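Local coordinates for conserved exported protein (Bacteroides fragilis, PDB 3CLW) that is of unknown function but probably acts as a glycoside hydrolase, cleaving O-glycosidic bonds, at residues 67-72 and 353-358; 202-207 and 253-258. One frame throughout, in Å; residues are numbered along the deposited sequence.

Contact 1 (67-72 and 353-358); sequences NWRVNI and AWQWWT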
loop_
_atom_site.group_PDB
_atom_site.type_symbol
_atom_site.label_atom_id
_atom_site.label_comp_id
_atom_site.label_asym_id
_atom_site.label_seq_id
_atom_site.Cartn_x
_atom_site.Cartn_y
_atom_site.Cartn_z
ATOM N N ASN A 67 1.796 8.019 -3.715
ATOM C CA ASN A 67 2.878 7.150 -4.173
ATOM C C ASN A 67 2.218 6.186 -5.160
ATOM O O ASN A 67 0.974 6.047 -5.150
ATOM C CB ASN A 67 3.528 6.391 -3.005
ATOM C CG ASN A 67 4.616 5.393 -3.460
ATOM O OD1 ASN A 67 5.700 5.775 -3.911
ATOM N ND2 ASN A 67 4.330 4.120 -3.321
ATOM N N TRP A 68 3.014 5.563 -6.027
ATOM C CA TRP A 68 2.507 4.532 -6.973
ATOM C C TRP A 68 3.529 3.409 -7.028
ATOM O O TRP A 68 4.725 3.677 -7.208
ATOM C CB TRP A 68 2.293 5.121 -8.373
ATOM C CG TRP A 68 1.703 4.182 -9.454
ATOM C CD1 TRP A 68 2.271 3.855 -10.670
ATOM C CD2 TRP A 68 0.430 3.531 -9.424
ATOM N NE1 TRP A 68 1.432 3.048 -11.395
ATOM C CE2 TRP A 68 0.286 2.831 -10.656
ATOM C CE3 TRP A 68 -0.606 3.458 -8.471
ATOM C CZ2 TRP A 68 -0.848 2.039 -10.947
ATOM C CZ3 TRP A 68 -1.747 2.678 -8.766
ATOM C CH2 TRP A 68 -1.851 1.978 -9.999
ATOM N N ARG A 69 3.078 2.172 -6.818
ATOM C CA ARG A 69 4.017 1.055 -6.804
ATOM C C ARG A 69 4.064 0.370 -8.187
ATOM O O ARG A 69 3.049 -0.141 -8.674
ATOM C CB ARG A 69 3.686 0.048 -5.702
ATOM C CG ARG A 69 3.735 0.598 -4.263
ATOM C CD ARG A 69 3.208 -0.423 -3.232
ATOM N NE ARG A 69 3.916 -1.705 -3.318
ATOM C CZ ARG A 69 4.955 -2.063 -2.553
ATOM N NH1 ARG A 69 5.430 -1.265 -1.587
ATOM N NH2 ARG A 69 5.509 -3.248 -2.750
ATOM N N VAL A 70 5.249 0.379 -8.802
ATOM C CA VAL A 70 5.474 -0.195 -10.121
ATOM C C VAL A 70 6.181 -1.573 -10.038
ATOM O O VAL A 70 7.275 -1.696 -9.465
ATOM C CB VAL A 70 6.267 0.809 -11.006
ATOM C CG1 VAL A 70 6.633 0.201 -12.383
ATOM C CG2 VAL A 70 5.465 2.076 -11.161
ATOM N N ASN A 71 5.538 -2.592 -10.600
ATOM C CA ASN A 71 6.093 -3.940 -10.669
ATOM C C ASN A 71 7.096 -4.055 -11.814
ATOM O O ASN A 71 6.723 -4.172 -12.990
ATOM C CB ASN A 71 4.965 -4.985 -10.862
ATOM C CG ASN A 71 5.471 -6.441 -10.767
ATOM O OD1 ASN A 71 4.882 -7.340 -11.342
ATOM N ND2 ASN A 71 6.558 -6.659 -10.064
ATOM N N ILE A 72 8.376 -4.027 -11.452
ATOM C CA ILE A 72 9.441 -4.263 -12.394
ATOM C C ILE A 72 9.423 -5.758 -12.708
ATOM O O ILE A 72 9.565 -6.609 -11.814
ATOM C CB ILE A 72 10.798 -3.791 -11.825
ATOM C CG1 ILE A 72 10.760 -2.267 -11.552
ATOM C CG2 ILE A 72 11.927 -4.154 -12.756
ATOM C CD1 ILE A 72 10.437 -1.386 -12.771
ATOM N N ALA A 353 2.828 5.252 5.945
ATOM C CA ALA A 353 2.214 5.029 4.629
ATOM C C ALA A 353 1.252 3.874 4.755
ATOM O O ALA A 353 1.480 2.986 5.587
ATOM C CB ALA A 353 3.239 4.717 3.571
ATOM N N TRP A 354 0.191 3.893 3.937
ATOM C CA TRP A 354 -0.744 2.762 3.789
ATOM C C TRP A 354 -0.921 2.492 2.293
ATOM O O TRP A 354 -1.238 3.411 1.537
ATOM C CB TRP A 354 -2.096 3.047 4.474
ATOM C CG TRP A 354 -2.852 1.789 4.678
ATOM C CD1 TRP A 354 -2.812 0.973 5.783
ATOM C CD2 TRP A 354 -3.719 1.138 3.728
ATOM N NE1 TRP A 354 -3.614 -0.124 5.583
ATOM C CE2 TRP A 354 -4.167 -0.058 4.326
ATOM C CE3 TRP A 354 -4.144 1.448 2.420
ATOM C CZ2 TRP A 354 -5.048 -0.943 3.673
ATOM C CZ3 TRP A 354 -4.998 0.567 1.767
ATOM C CH2 TRP A 354 -5.452 -0.612 2.407
ATOM N N GLN A 355 -0.695 1.250 1.862
ATOM C CA GLN A 355 -0.636 0.949 0.425
ATOM C C GLN A 355 -1.513 -0.244 0.036
ATOM O O GLN A 355 -1.427 -1.323 0.640
ATOM C CB GLN A 355 0.813 0.723 -0.020
ATOM C CG GLN A 355 1.820 1.701 0.651
ATOM C CD GLN A 355 3.184 1.668 0.032
ATOM O OE1 GLN A 355 3.782 0.598 -0.082
ATOM N NE2 GLN A 355 3.698 2.832 -0.375
ATOM N N TRP A 356 -2.386 -0.017 -0.934
ATOM C CA TRP A 356 -3.165 -1.093 -1.555
ATOM C C TRP A 356 -2.274 -2.040 -2.340
ATOM O O TRP A 356 -1.186 -1.661 -2.759
ATOM C CB TRP A 356 -4.204 -0.499 -2.552
ATOM C CG TRP A 356 -5.401 0.007 -1.901
ATOM C CD1 TRP A 356 -5.708 1.319 -1.631
ATOM C CD2 TRP A 356 -6.496 -0.771 -1.418
ATOM N NE1 TRP A 356 -6.939 1.396 -1.019
ATOM C CE2 TRP A 356 -7.442 0.129 -0.872
ATOM C CE3 TRP A 356 -6.773 -2.152 -1.387
ATOM C CZ2 TRP A 356 -8.635 -0.304 -0.293
ATOM C CZ3 TRP A 356 -7.959 -2.583 -0.810
ATOM C CH2 TRP A 356 -8.883 -1.667 -0.287
ATOM N N TRP A 357 -2.763 -3.257 -2.552
ATOM C CA TRP A 357 -2.289 -4.112 -3.624
ATOM C C TRP A 357 -2.827 -3.504 -4.958
ATOM O O TRP A 357 -2.907 -2.260 -5.110
ATOM C CB TRP A 357 -2.736 -5.573 -3.326
ATOM C CG TRP A 357 -2.469 -6.639 -4.358
ATOM C CD1 TRP A 357 -3.373 -7.551 -4.816
ATOM C CD2 TRP A 357 -1.246 -6.897 -5.082
ATOM N NE1 TRP A 357 -2.801 -8.362 -5.760
ATOM C CE2 TRP A 357 -1.501 -7.979 -5.953
ATOM C CE3 TRP A 357 0.025 -6.302 -5.100
ATOM C CZ2 TRP A 357 -0.531 -8.499 -6.823
ATOM C CZ3 TRP A 357 0.991 -6.818 -5.958
ATOM C CH2 TRP A 357 0.704 -7.908 -6.814
ATOM N N THR A 358 -3.165 -4.322 -5.936
ATOM C CA THR A 358 -3.600 -3.783 -7.237
ATOM C C THR A 358 -4.742 -2.734 -7.096
ATOM O O THR A 358 -5.738 -2.988 -6.426
ATOM C CB THR A 358 -4.070 -4.896 -8.149
ATOM O OG1 THR A 358 -5.159 -5.570 -7.506
ATOM C CG2 THR A 358 -2.933 -5.929 -8.442
#
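The backbones of Asn67 and Gln355 come no closer than 8.5 Å between their CA atoms, a spacing that excludes direct strand pairing. Both segments belong to the inner wall of a TIM barrel. Strand 6-25 runs between them and bonds to the backbone of Asn67 and Arg69. Only side chains bridge the distance, and all three that meet are buried. Arg69 NH1 donates to Gln355 OE1 over 2.9 Å. The bond is bent, with an N-H...O angle of 141°. The guanidinium and the amide are steeply turned against each other, their planes 74° apart. A bend at chi3 of Arg69 (55°) swings the guanidinium so that NH1 faces the amide oxygen. Arg69 CD, placed by the torsions before it, lies 3.4 Å from Gln355 OE1, so the methylene packs beside the same oxygen. NH2 of Arg69 forms a salt bridge with Glu231, and Phe128 makes a cation-pi contact with the guanidinium. The acid, the aromatic ring and the amide thus fix how the guanidinium is turned. The amide planes of Asn67 and Gln355 are nearly parallel, one offset from the other. Gln355 NE2 donates to Asn21 OD1 of strand 6-25.

Contact 2 (202-207 and 253-258); sequences ATKADL and HSMFYK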
loop_
_atom_site.group_PDB
_atom_site.type_symbol
_atom_site.label_atom_id
_atom_site.label_comp_id
_atom_site.label_asym_id
_atom_site.label_seq_id
_atom_site.Cartn_x
_atom_site.Cartn_y
_atom_site.Cartn_z
ATOM N N ALA A 202 12.584 -16.045 0.754
ATOM C CA ALA A 202 13.949 -15.604 1.022
ATOM C C ALA A 202 14.219 -15.556 2.520
ATOM O O ALA A 202 13.314 -15.262 3.295
ATOM C CB ALA A 202 14.251 -14.215 0.361
ATOM N N THR A 203 15.462 -15.830 2.905
ATOM C CA THR A 203 15.865 -15.791 4.309
ATOM C C THR A 203 16.388 -14.390 4.677
ATOM O O THR A 203 16.620 -13.557 3.792
ATOM C CB THR A 203 16.980 -16.823 4.627
ATOM O OG1 THR A 203 18.200 -16.373 4.049
ATOM C CG2 THR A 203 16.641 -18.230 4.094
ATOM N N LYS A 204 16.552 -14.131 5.973
ATOM C CA LYS A 204 17.111 -12.854 6.392
ATOM C C LYS A 204 18.531 -12.687 5.855
ATOM O O LYS A 204 18.926 -11.568 5.511
ATOM C CB LYS A 204 17.057 -12.646 7.901
ATOM C CG LYS A 204 15.649 -12.557 8.434
ATOM C CD LYS A 204 15.642 -12.176 9.894
ATOM C CE LYS A 204 16.043 -13.330 10.844
ATOM N NZ LYS A 204 15.151 -14.492 10.664
ATOM N N ALA A 205 19.281 -13.789 5.743
ATOM C CA ALA A 205 20.601 -13.705 5.120
ATOM C C ALA A 205 20.488 -13.227 3.676
ATOM O O ALA A 205 21.282 -12.403 3.230
ATOM C CB ALA A 205 21.376 -15.033 5.224
ATOM N N ASP A 206 19.495 -13.736 2.954
ATOM C CA ASP A 206 19.211 -13.304 1.583
ATOM C C ASP A 206 18.867 -11.807 1.545
ATOM O O ASP A 206 19.431 -11.050 0.773
ATOM C CB ASP A 206 18.074 -14.141 0.996
ATOM C CG ASP A 206 18.410 -15.640 0.937
ATOM O OD1 ASP A 206 19.602 -16.005 0.765
ATOM O OD2 ASP A 206 17.476 -16.463 1.065
ATOM N N LEU A 207 17.973 -11.402 2.435
ATOM C CA LEU A 207 17.511 -10.038 2.499
ATOM C C LEU A 207 18.657 -9.083 2.788
ATOM O O LEU A 207 18.759 -8.009 2.171
ATOM C CB LEU A 207 16.411 -9.906 3.567
ATOM C CG LEU A 207 15.088 -10.594 3.202
ATOM C CD1 LEU A 207 14.106 -10.538 4.363
ATOM C CD2 LEU A 207 14.454 -10.005 1.932
ATOM N N HIS A 253 13.806 -7.162 15.375
ATOM C CA HIS A 253 14.978 -7.233 16.254
ATOM C C HIS A 253 16.233 -7.658 15.515
ATOM O O HIS A 253 17.327 -7.136 15.781
ATOM C CB HIS A 253 14.731 -8.118 17.487
ATOM C CG HIS A 253 13.927 -7.441 18.552
ATOM N ND1 HIS A 253 14.494 -6.647 19.524
ATOM C CD2 HIS A 253 12.592 -7.412 18.781
ATOM C CE1 HIS A 253 13.554 -6.188 20.328
ATOM N NE2 HIS A 253 12.389 -6.635 19.895
ATOM N N SER A 254 16.062 -8.574 14.575
ATOM C CA SER A 254 17.189 -9.133 13.861
ATOM C C SER A 254 17.749 -8.186 12.799
ATOM O O SER A 254 18.948 -8.195 12.542
ATOM C CB SER A 254 16.783 -10.450 13.232
ATOM O OG SER A 254 17.839 -10.952 12.456
ATOM N N MET A 255 16.876 -7.359 12.213
ATOM C CA MET A 255 17.224 -6.484 11.073
ATOM C C MET A 255 17.214 -4.991 11.419
ATOM O O MET A 255 17.981 -4.218 10.831
ATOM C CB MET A 255 16.335 -6.770 9.831
ATOM C CG MET A 255 16.436 -8.228 9.275
ATOM S SD MET A 255 15.954 -8.610 7.560
ATOM C CE MET A 255 17.457 -8.125 6.756
ATOM N N PHE A 256 16.356 -4.584 12.356
ATOM C CA PHE A 256 16.177 -3.165 12.634
ATOM C C PHE A 256 16.525 -2.741 14.083
ATOM O O PHE A 256 16.085 -1.686 14.557
ATOM C CB PHE A 256 14.767 -2.718 12.205
ATOM C CG PHE A 256 14.545 -2.755 10.693
ATOM C CD1 PHE A 256 14.072 -3.901 10.067
ATOM C CD2 PHE A 256 14.829 -1.629 9.902
ATOM C CE1 PHE A 256 13.871 -3.920 8.668
ATOM C CE2 PHE A 256 14.626 -1.640 8.515
ATOM C CZ PHE A 256 14.158 -2.783 7.895
ATOM N N TYR A 257 17.317 -3.576 14.763
ATOM C CA TYR A 257 18.066 -3.191 15.980
ATOM C C TYR A 257 19.554 -3.199 15.653
ATOM O O TYR A 257 20.005 -3.941 14.784
ATOM C CB TYR A 257 17.777 -4.139 17.148
ATOM C CG TYR A 257 16.567 -3.746 17.957
ATOM C CD1 TYR A 257 16.679 -3.471 19.334
ATOM C CD2 TYR A 257 15.313 -3.638 17.360
ATOM C CE1 TYR A 257 15.560 -3.098 20.094
ATOM C CE2 TYR A 257 14.207 -3.266 18.086
ATOM C CZ TYR A 257 14.320 -2.992 19.459
ATOM O OH TYR A 257 13.199 -2.621 20.180
ATOM N N LYS A 258 20.326 -2.374 16.338
ATOM C CA LYS A 258 21.705 -2.174 15.921
ATOM C C LYS A 258 22.568 -3.382 16.218
ATOM O O LYS A 258 23.580 -3.591 15.559
ATOM C CB LYS A 258 22.284 -0.860 16.464
ATOM C CG LYS A 258 23.268 -0.954 17.589
ATOM C CD LYS A 258 23.772 0.466 17.961
ATOM C CE LYS A 258 24.849 0.436 19.094
ATOM N NZ LYS A 258 24.250 0.352 20.470
#
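The Lys204 side chain crosses that of Met255 at a slant, then reaches Ser254. Its CB and CG both face the thioether of Met255, with Lys204 CG 4.1 Å from Met255 SD. CD comes next and lies between Met255 CG and Ser254, where Lys204 CD is 3.6 Å from Ser254 OG. CE comes closer still, and Lys204 CE lies 3.4 Å from Ser254 OG. The chain bends twice near its end, at chi3 (-75°) and chi4 (-58°), and these bends carry NZ to the backbone oxygen of Asp249, to which it donates just ahead of helix 251-256. The Lys204 side chain also touches Ile251, at the start of that helix.

These are outer-layer helices of the TIM barrel, and Leu207 and Met255 also touch strand 226-232, through Pro230 and Ile229. Lys204 opens helix 204-221, whose start is closed by a capping box. Thr203 is the N-cap: Asp206 N donates to Thr203 OG1 over 3.1 Å. In return Thr203 N donates to Asp206 OD2 over 2.8 Å, and this second bond is nearly straight. Asp206 OD2 also accepts from Ile150 N. One turn on from Lys204, Leu207 meets Met255 at about a right angle. Met255 CE lies 3.8 Å from Leu207 CB, and the same methyl carbon is 3.9 Å from Lys204 O.

In the fold
From the N terminus, strand 6-25 comes first and strand 68-71 follows as the second parallel strand of the barrel. The chain then goes round the barrel to strand 353-356, the eighth. Contact 1 closes this long loop of 280 residues across the first strand, joining the two neighbours of strand 6-25 inside the barrel. Contact 2 closes a much shorter loop of 45 residues. It lies wholly within the larger loop, so the two nest and do not cross. It joins helix 204-221 to helix 251-256 on the outside, with strand 226-232 between them in the chain. The contact centres are about 23 Å apart and the two do not touch.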